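Local coordinates for invasion protein InvA (Salmonella enterica, PDB 2X49) that is an export-apparatus protein of the Salmonella type III secretion system, represented by its C-terminal domain, and is involved in invasion of the intestinal epithelium, at residues H217-M222 and E314-G319; E143-Q148 and E179-L184. All blocks are in the same frame, centred on the assembly; numbering follows the deposited sequence.

Interaction 1 of 2, residues H217-M222 and E314-G319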
ATOM      1  N   HIS A 217      10.328  -9.727 -11.385  1.00 17.64           N
ATOM      2  CA  HIS A 217      10.804  -9.198 -12.643  1.00 17.58           C
ATOM      3  C   HIS A 217       9.882  -8.111 -13.188  1.00 17.46           C
ATOM      4  O   HIS A 217      10.319  -7.103 -13.770  1.00 17.54           O
ATOM      5  CB  HIS A 217      11.030 -10.294 -13.695  1.00 17.80           C
ATOM      6  CG  HIS A 217      12.156 -11.228 -13.376  1.00 19.43           C
ATOM      7  ND1 HIS A 217      13.470 -10.816 -13.297  1.00 19.31           N
ATOM      8  CD2 HIS A 217      12.178 -12.571 -13.170  1.00 23.51           C
ATOM      9  CE1 HIS A 217      14.246 -11.847 -13.006  1.00 22.68           C
ATOM     10  NE2 HIS A 217      13.486 -12.929 -12.949  1.00 22.71           N
ATOM     11  N   ILE A 218       8.596  -8.353 -13.020  1.00 17.90           N
ATOM     12  CA  ILE A 218       7.564  -7.403 -13.477  1.00 17.31           C
ATOM     13  C   ILE A 218       7.708  -6.081 -12.697  1.00 18.31           C
ATOM     14  O   ILE A 218       7.712  -4.976 -13.257  1.00 18.18           O
ATOM     15  CB  ILE A 218       6.125  -7.946 -13.402  1.00 18.43           C
ATOM     16  CG1 ILE A 218       5.976  -9.241 -14.226  1.00 18.20           C
ATOM     17  CG2 ILE A 218       5.132  -6.899 -13.857  1.00 17.98           C
ATOM     18  CD1 ILE A 218       6.594  -9.181 -15.582  1.00 19.90           C
ATOM     19  N   ARG A 219       7.915  -6.230 -11.405  1.00 18.66           N
ATOM     20  CA  ARG A 219       8.113  -5.041 -10.519  1.00 17.79           C
ATOM     21  C   ARG A 219       9.278  -4.258 -11.058  1.00 18.97           C
ATOM     22  O   ARG A 219       9.293  -3.030 -11.148  1.00 18.55           O
ATOM     23  CB  ARG A 219       8.383  -5.427  -9.075  1.00 17.60           C
ATOM     24  CG  ARG A 219       7.190  -5.875  -8.307  1.00 18.38           C
ATOM     25  CD  ARG A 219       7.581  -6.144  -6.898  1.00 17.19           C
ATOM     26  NE  ARG A 219       8.086  -4.972  -6.176  1.00 17.81           N
ATOM     27  CZ  ARG A 219       7.347  -4.250  -5.328  1.00 17.39           C
ATOM     28  NH1 ARG A 219       6.067  -4.603  -5.072  1.00 18.19           N
ATOM     29  NH2 ARG A 219       7.894  -3.193  -4.715  1.00 17.53           N
ATOM     30  N   GLY A 220      10.320  -4.985 -11.412  1.00 18.22           N
ATOM     31  CA  GLY A 220      11.518  -4.319 -11.961  1.00 17.99           C
ATOM     32  C   GLY A 220      11.245  -3.510 -13.242  1.00 18.55           C
ATOM     33  O   GLY A 220      11.755  -2.402 -13.476  1.00 16.91           O
ATOM     34  N   ALA A 221      10.446  -4.106 -14.094  1.00 18.17           N
ATOM     35  CA  ALA A 221      10.100  -3.487 -15.370  1.00 19.00           C
ATOM     36  C   ALA A 221       9.314  -2.214 -15.118  1.00 19.04           C
ATOM     37  O   ALA A 221       9.389  -1.238 -15.853  1.00 21.01           O
ATOM     38  CB  ALA A 221       9.281  -4.436 -16.280  1.00 18.83           C
ATOM     39  N   MET A 222       8.578  -2.242 -14.034  1.00 18.78           N
ATOM     40  CA  MET A 222       7.620  -1.173 -13.673  1.00 18.75           C
ATOM     41  C   MET A 222       8.220  -0.165 -12.725  1.00 17.26           C
ATOM     42  O   MET A 222       7.521   0.655 -12.142  1.00 17.26           O
ATOM     43  CB  MET A 222       6.345  -1.772 -13.045  1.00 18.22           C
ATOM     44  CG  MET A 222       5.477  -2.550 -14.031  1.00 21.63           C
ATOM     45  SD  MET A 222       5.087  -1.761 -15.618  1.00 28.07           S
ATOM     46  CE  MET A 222       3.930  -0.517 -14.985  1.00 28.15           C
ATOM     47  N   GLU A 314       5.433  -0.918   3.209  1.00 16.64           N
ATOM     48  CA  GLU A 314       5.912  -1.516   1.931  1.00 17.36           C
ATOM     49  C   GLU A 314       7.452  -1.465   1.881  1.00 17.37           C
ATOM     50  O   GLU A 314       8.148  -0.725   2.594  1.00 17.27           O
ATOM     51  CB  GLU A 314       5.280  -0.917   0.717  1.00 18.44           C
ATOM     52  CG  GLU A 314       3.751  -0.908   0.721  1.00 18.36           C
ATOM     53  CD  GLU A 314       3.038  -2.228   1.012  1.00 20.54           C
ATOM     54  OE1 GLU A 314       3.620  -3.320   0.777  1.00 21.24           O
ATOM     55  OE2 GLU A 314       1.859  -2.180   1.465  1.00 21.64           O
ATOM     56  N   VAL A 315       7.936  -2.406   1.076  1.00 17.49           N
ATOM     57  CA  VAL A 315       9.378  -2.655   0.928  1.00 16.96           C
ATOM     58  C   VAL A 315       9.737  -2.525  -0.547  1.00 16.56           C
ATOM     59  O   VAL A 315       9.226  -3.240  -1.372  1.00 17.35           O
ATOM     60  CB  VAL A 315       9.789  -4.053   1.476  1.00 16.61           C
ATOM     61  CG1 VAL A 315      11.306  -4.168   1.456  1.00 17.35           C
ATOM     62  CG2 VAL A 315       9.192  -4.350   2.921  1.00 18.12           C
ATOM     63  N   LEU A 316      10.610  -1.561  -0.823  1.00 15.61           N
ATOM     64  CA  LEU A 316      11.142  -1.294  -2.195  1.00 16.47           C
ATOM     65  C   LEU A 316      12.608  -1.641  -2.293  1.00 16.99           C
ATOM     66  O   LEU A 316      13.361  -1.516  -1.338  1.00 16.98           O
ATOM     67  CB  LEU A 316      10.946   0.179  -2.602  1.00 17.14           C
ATOM     68  CG  LEU A 316       9.519   0.779  -2.574  1.00 16.68           C
ATOM     69  CD1 LEU A 316       9.434   2.163  -3.235  1.00 18.46           C
ATOM     70  CD2 LEU A 316       8.490  -0.139  -3.183  1.00 17.77           C
ATOM     71  N   SER A 317      13.004  -2.058  -3.498  1.00 17.09           N
ATOM     72  CA  SER A 317      14.407  -2.277  -3.756  1.00 16.59           C
ATOM     73  C   SER A 317      15.093  -0.984  -4.217  1.00 16.04           C
ATOM     74  O   SER A 317      14.466  -0.055  -4.704  1.00 16.13           O
ATOM     75  CB  SER A 317      14.595  -3.380  -4.761  1.00 16.02           C
ATOM     76  OG  SER A 317      14.193  -2.919  -6.034  1.00 18.02           O
ATOM     77  N   PHE A 318      16.405  -0.956  -4.072  1.00 16.22           N
ATOM     78  CA  PHE A 318      17.210   0.188  -4.514  1.00 16.28           C
ATOM     79  C   PHE A 318      16.984   0.484  -6.003  1.00 17.02           C
ATOM     80  O   PHE A 318      16.933   1.639  -6.439  1.00 18.31           O
ATOM     81  CB  PHE A 318      18.705  -0.008  -4.217  1.00 16.23           C
ATOM     82  CG  PHE A 318      19.040  -0.241  -2.755  1.00 16.84           C
ATOM     83  CD1 PHE A 318      18.474   0.527  -1.741  1.00 17.97           C
ATOM     84  CD2 PHE A 318      19.925  -1.241  -2.383  1.00 17.30           C
ATOM     85  CE1 PHE A 318      18.831   0.310  -0.404  1.00 19.48           C
ATOM     86  CE2 PHE A 318      20.276  -1.467  -1.035  1.00 21.23           C
ATOM     87  CZ  PHE A 318      19.712  -0.701  -0.051  1.00 18.12           C
ATOM     88  N   GLY A 319      16.850  -0.562  -6.802  1.00 16.86           N
ATOM     89  CA  GLY A 319      16.576  -0.389  -8.227  1.00 17.36           C
ATOM     90  C   GLY A 319      15.217   0.200  -8.549  1.00 17.61           C
ATOM     91  O   GLY A 319      14.986   0.879  -9.548  1.00 16.69           O
TER
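Arg219, near the C-terminal end of helix 211-221, reaches out to the edge strand 314-317 and meets it at Leu316 and Val315. The side chains of Arg219 and Leu316 cross at about a right angle. Methyl CD2 of Leu316 lies at the edge of the guanidinium, close to its plane and 3.5 Å from Arg219 NH2. That same nitrogen stands 3.6 Å from the backbone O of Val315, which approaches obliquely; the carbonyl is hydrogen-bonded instead to Arg299. The backbones stay well apart, with Arg219 CA and Leu316 CA 9.6 Å from each other, and most of the gap is bridged by the arginine, which Leu316 meets with its CD2 methyl. The arginine chain runs straight through chi2 and then bends at chi3 (62°), just before the guanidinium.

The charged end finds its main partner just beyond the strand: NE forms a salt bridge with Glu320, whose other carboxylate oxygen accepts the backbone N-H of Ser317. Glu320 thus ties the arginine to the end of the strand, and probably offsets the positive charge that Arg219 and nearby Arg299 bring together in a buried place. Ile226 of helix 223-231 touches both Arg219 and Leu316. The arrangement is a helix packed through a buried arginine against an outermost strand of a four-stranded parallel sheet, in which 314-317 pairs with 291-294.

Interaction 2 of 2, residues E143-Q148 and E179-L184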
ATOM      1  N   GLU A 143     -10.140  -9.959  -2.308  1.00 15.34           N
ATOM      2  CA  GLU A 143     -11.547 -10.000  -1.872  1.00 16.27           C
ATOM      3  C   GLU A 143     -12.491  -9.559  -2.957  1.00 16.44           C
ATOM      4  O   GLU A 143     -13.670  -9.950  -2.929  1.00 17.88           O
ATOM      5  CB  GLU A 143     -11.808  -9.176  -0.577  1.00 16.92           C
ATOM      6  CG  GLU A 143     -11.091  -9.718   0.675  1.00 18.53           C
ATOM      7  CD  GLU A 143     -11.700 -11.003   1.229  1.00 24.24           C
ATOM      8  OE1 GLU A 143     -12.825 -11.396   0.822  1.00 24.03           O
ATOM      9  OE2 GLU A 143     -11.046 -11.609   2.110  1.00 28.61           O
ATOM     10  N   TYR A 144     -11.973  -8.784  -3.902  1.00 15.71           N
ATOM     11  CA  TYR A 144     -12.814  -8.119  -4.962  1.00 17.38           C
ATOM     12  C   TYR A 144     -12.251  -8.112  -6.381  1.00 17.57           C
ATOM     13  O   TYR A 144     -12.774  -7.485  -7.292  1.00 17.68           O
ATOM     14  CB  TYR A 144     -13.218  -6.671  -4.533  1.00 18.70           C
ATOM     15  CG  TYR A 144     -12.057  -5.781  -4.311  1.00 17.89           C
ATOM     16  CD1 TYR A 144     -11.402  -5.173  -5.380  1.00 19.17           C
ATOM     17  CD2 TYR A 144     -11.503  -5.634  -3.055  1.00 20.04           C
ATOM     18  CE1 TYR A 144     -10.272  -4.429  -5.197  1.00 20.06           C
ATOM     19  CE2 TYR A 144     -10.417  -4.881  -2.848  1.00 17.47           C
ATOM     20  CZ  TYR A 144      -9.767  -4.286  -3.909  1.00 21.65           C
ATOM     21  OH  TYR A 144      -8.609  -3.587  -3.750  1.00 25.24           O
ATOM     22  N   PHE A 145     -11.150  -8.808  -6.560  1.00 17.99           N
ATOM     23  CA  PHE A 145     -10.443  -8.865  -7.883  1.00 18.17           C
ATOM     24  C   PHE A 145      -9.903 -10.256  -8.178  1.00 19.16           C
ATOM     25  O   PHE A 145      -9.207 -10.850  -7.356  1.00 21.84           O
ATOM     26  CB  PHE A 145      -9.278  -7.862  -7.885  1.00 18.93           C
ATOM     27  CG  PHE A 145      -8.522  -7.813  -9.173  1.00 18.59           C
ATOM     28  CD1 PHE A 145      -8.904  -6.955 -10.188  1.00 18.47           C
ATOM     29  CD2 PHE A 145      -7.423  -8.660  -9.380  1.00 20.53           C
ATOM     30  CE1 PHE A 145      -8.185  -6.940 -11.403  1.00 19.41           C
ATOM     31  CE2 PHE A 145      -6.748  -8.656 -10.596  1.00 22.64           C
ATOM     32  CZ  PHE A 145      -7.134  -7.808 -11.597  1.00 20.82           C
ATOM     33  N   GLY A 146     -10.205 -10.720  -9.380  1.00 18.45           N
ATOM     34  CA  GLY A 146      -9.768 -12.061  -9.883  1.00 18.81           C
ATOM     35  C   GLY A 146      -9.733 -12.233 -11.379  1.00 18.54           C
ATOM     36  O   GLY A 146      -9.535 -11.306 -12.134  1.00 17.70           O
ATOM     37  N   ILE A 147      -9.997 -13.452 -11.803  1.00 18.07           N
ATOM     38  CA  ILE A 147      -9.830 -13.817 -13.216  1.00 17.99           C
ATOM     39  C   ILE A 147     -10.789 -13.082 -14.129  1.00 17.66           C
ATOM     40  O   ILE A 147     -10.470 -12.737 -15.262  1.00 18.29           O
ATOM     41  CB  ILE A 147     -10.030 -15.350 -13.448  1.00 19.17           C
ATOM     42  CG1 ILE A 147      -8.879 -16.116 -12.825  1.00 22.25           C
ATOM     43  CG2 ILE A 147     -10.139 -15.627 -14.906  1.00 21.63           C
ATOM     44  CD1 ILE A 147      -7.545 -15.808 -13.458  1.00 27.31           C
ATOM     45  N   GLN A 148     -11.999 -12.886 -13.639  1.00 15.18           N
ATOM     46  CA  GLN A 148     -13.033 -12.235 -14.459  1.00 16.13           C
ATOM     47  C   GLN A 148     -12.624 -10.807 -14.741  1.00 15.29           C
ATOM     48  O   GLN A 148     -12.742 -10.335 -15.861  1.00 15.35           O
ATOM     49  CB  GLN A 148     -14.458 -12.289 -13.858  1.00 15.68           C
ATOM     50  CG  GLN A 148     -15.073 -13.671 -13.864  1.00 19.06           C
ATOM     51  CD  GLN A 148     -14.845 -14.445 -15.141  1.00 19.16           C
ATOM     52  OE1 GLN A 148     -14.066 -15.399 -15.145  1.00 22.54           O
ATOM     53  NE2 GLN A 148     -15.555 -14.090 -16.219  1.00 18.86           N
ATOM     54  N   GLU A 179      -2.889 -13.714 -11.236  1.00 15.38           N
ATOM     55  CA  GLU A 179      -2.010 -13.859 -10.079  1.00 16.83           C
ATOM     56  C   GLU A 179      -0.945 -12.788  -9.963  1.00 16.38           C
ATOM     57  O   GLU A 179      -0.698 -12.200  -8.898  1.00 16.77           O
ATOM     58  CB  GLU A 179      -1.379 -15.258  -9.988  1.00 17.71           C
ATOM     59  CG  GLU A 179      -2.377 -16.273  -9.644  1.00 23.43           C
ATOM     60  CD  GLU A 179      -1.911 -17.694  -9.880  1.00 31.14           C
ATOM     61  OE1 GLU A 179      -0.743 -17.894 -10.287  1.00 36.16           O
ATOM     62  OE2 GLU A 179      -2.736 -18.623  -9.671  1.00 36.06           O
ATOM     63  N   VAL A 180      -0.311 -12.500 -11.090  1.00 15.95           N
ATOM     64  CA  VAL A 180       0.678 -11.398 -11.196  1.00 15.83           C
ATOM     65  C   VAL A 180       0.059 -10.046 -10.761  1.00 15.73           C
ATOM     66  O   VAL A 180       0.551  -9.299  -9.905  1.00 16.30           O
ATOM     67  CB  VAL A 180       1.287 -11.289 -12.574  1.00 17.45           C
ATOM     68  CG1 VAL A 180       2.105 -10.024 -12.706  1.00 17.25           C
ATOM     69  CG2 VAL A 180       2.144 -12.527 -12.823  1.00 15.95           C
ATOM     70  N   LEU A 181      -1.089  -9.778 -11.300  1.00 14.14           N
ATOM     71  CA  LEU A 181      -1.778  -8.491 -11.036  1.00 14.84           C
ATOM     72  C   LEU A 181      -2.153  -8.350  -9.558  1.00 14.50           C
ATOM     73  O   LEU A 181      -1.989  -7.275  -8.957  1.00 14.24           O
ATOM     74  CB  LEU A 181      -3.008  -8.346 -11.954  1.00 13.83           C
ATOM     75  CG  LEU A 181      -2.796  -8.245 -13.490  1.00 15.16           C
ATOM     76  CD1 LEU A 181      -4.080  -7.871 -14.296  1.00 17.15           C
ATOM     77  CD2 LEU A 181      -1.723  -7.223 -13.822  1.00 20.17           C
ATOM     78  N   GLN A 182      -2.724  -9.426  -8.975  1.00 13.77           N
ATOM     79  CA  GLN A 182      -3.088  -9.428  -7.552  1.00 14.11           C
ATOM     80  C   GLN A 182      -1.886  -9.174  -6.662  1.00 15.09           C
ATOM     81  O   GLN A 182      -1.965  -8.455  -5.664  1.00 13.51           O
ATOM     82  CB  GLN A 182      -3.775 -10.748  -7.116  1.00 17.03           C
ATOM     83  CG  GLN A 182      -5.139 -10.967  -7.571  1.00 20.52           C
ATOM     84  CD  GLN A 182      -5.618 -12.345  -7.153  1.00 25.01           C
ATOM     85  OE1 GLN A 182      -4.832 -13.301  -7.146  1.00 30.01           O
ATOM     86  NE2 GLN A 182      -6.901 -12.471  -6.805  1.00 26.25           N
ATOM     87  N   ARG A 183      -0.773  -9.797  -7.045  1.00 15.81           N
ATOM     88  CA  ARG A 183       0.447  -9.681  -6.252  1.00 16.43           C
ATOM     89  C   ARG A 183       1.043  -8.294  -6.324  1.00 17.24           C
ATOM     90  O   ARG A 183       1.600  -7.788  -5.359  1.00 17.50           O
ATOM     91  CB  ARG A 183       1.422 -10.822  -6.539  1.00 16.15           C
ATOM     92  CG  ARG A 183       0.921 -12.173  -5.998  1.00 17.63           C
ATOM     93  CD  ARG A 183       1.749 -13.383  -6.485  1.00 20.51           C
ATOM     94  NE  ARG A 183       1.193 -14.661  -5.969  1.00 21.70           N
ATOM     95  CZ  ARG A 183       1.349 -15.073  -4.721  1.00 25.50           C
ATOM     96  NH1 ARG A 183       2.083 -14.374  -3.888  1.00 29.48           N
ATOM     97  NH2 ARG A 183       0.797 -16.202  -4.301  1.00 27.99           N
ATOM     98  N   LEU A 184       0.857  -7.628  -7.453  1.00 16.41           N
ATOM     99  CA  LEU A 184       1.296  -6.209  -7.618  1.00 15.95           C
ATOM    100  C   LEU A 184       0.412  -5.304  -6.735  1.00 15.74           C
ATOM    101  O   LEU A 184       0.899  -4.593  -5.869  1.00 15.34           O
ATOM    102  CB  LEU A 184       1.256  -5.761  -9.073  1.00 16.05           C
ATOM    103  CG  LEU A 184       2.260  -6.459  -9.966  1.00 15.17           C
ATOM    104  CD1 LEU A 184       1.943  -6.060 -11.413  1.00 19.07           C
ATOM    105  CD2 LEU A 184       3.686  -6.101  -9.507  1.00 17.53           C
TER
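Gln182 and Phe145 meet twice, once through a hydrogen bond and once through carbon. The amide nitrogen NE2 of Gln182 donates to the backbone O of Phe145 at 2.9 Å, with an N-H...O angle of 149°. The acceptor lies near the plane of the glutamine amide, while the donor is tilted 21° from the carbonyl plane of Phe145. Nearer the helix backbone on the same side chain, CG of Gln182 sits at the edge of the phenyl ring, 3.7 Å from Phe145 CD2. The preceding residue, Leu181, adds an apolar contact: its CB lies 4.0 Å from Phe145 CE2, and its CD1 comes 4.1 Å from Phe145 CZ.

Torsions explain how one glutamine meets both the ring edge and the backbone O of Phe145. Its chain is extended beyond CG, and this carries the amide past the ring to the backbone. Phe145 for its part has CG anti to its own nitrogen (chi1 -179°), sending the ring toward helix 174-185 while the carbonyl remains within reach of the amide.

Further out, Thr150 and Met153 of helix 147-158 touch both Phe145 and Leu181, and Val41 also packs on the ring. Gly146 is the N-cap residue of that helix; its backbone N is hydrogen-bonded to the side chain of Glu149 and its O to that of Thr150, bonds that help fix the chain directly after Phe145. Asn142 lies against Gln182.

Packing between phenyl and leucine carbons sets little direction by itself, whereas the N-H...O bond is directional and helps fix the segment ahead of helix 147-158 against helix 174-185. No ionised group takes part in that bond.

Overall arrangement
Both contacts are largely buried, and they meet through neighbouring helices: Ile218 and Arg219 on helix 211-221 pack against Val180 and Leu184 on helix 174-185, although the contact centres lie about 18 Å apart. Helix 174-185 thus faces the segment 143-148 with one set of residues and helix 211-221 with another. Interaction 2 stays within the helical part of the chain, and the partly exposed Gln182 places it nearer the surface; it combines apolar packing with a neutral hydrogen bond. Interaction 1 joins a helix to the parallel sheet through a thin contact in a charged setting, burying 72 Å² against 175 Å² in interaction 2.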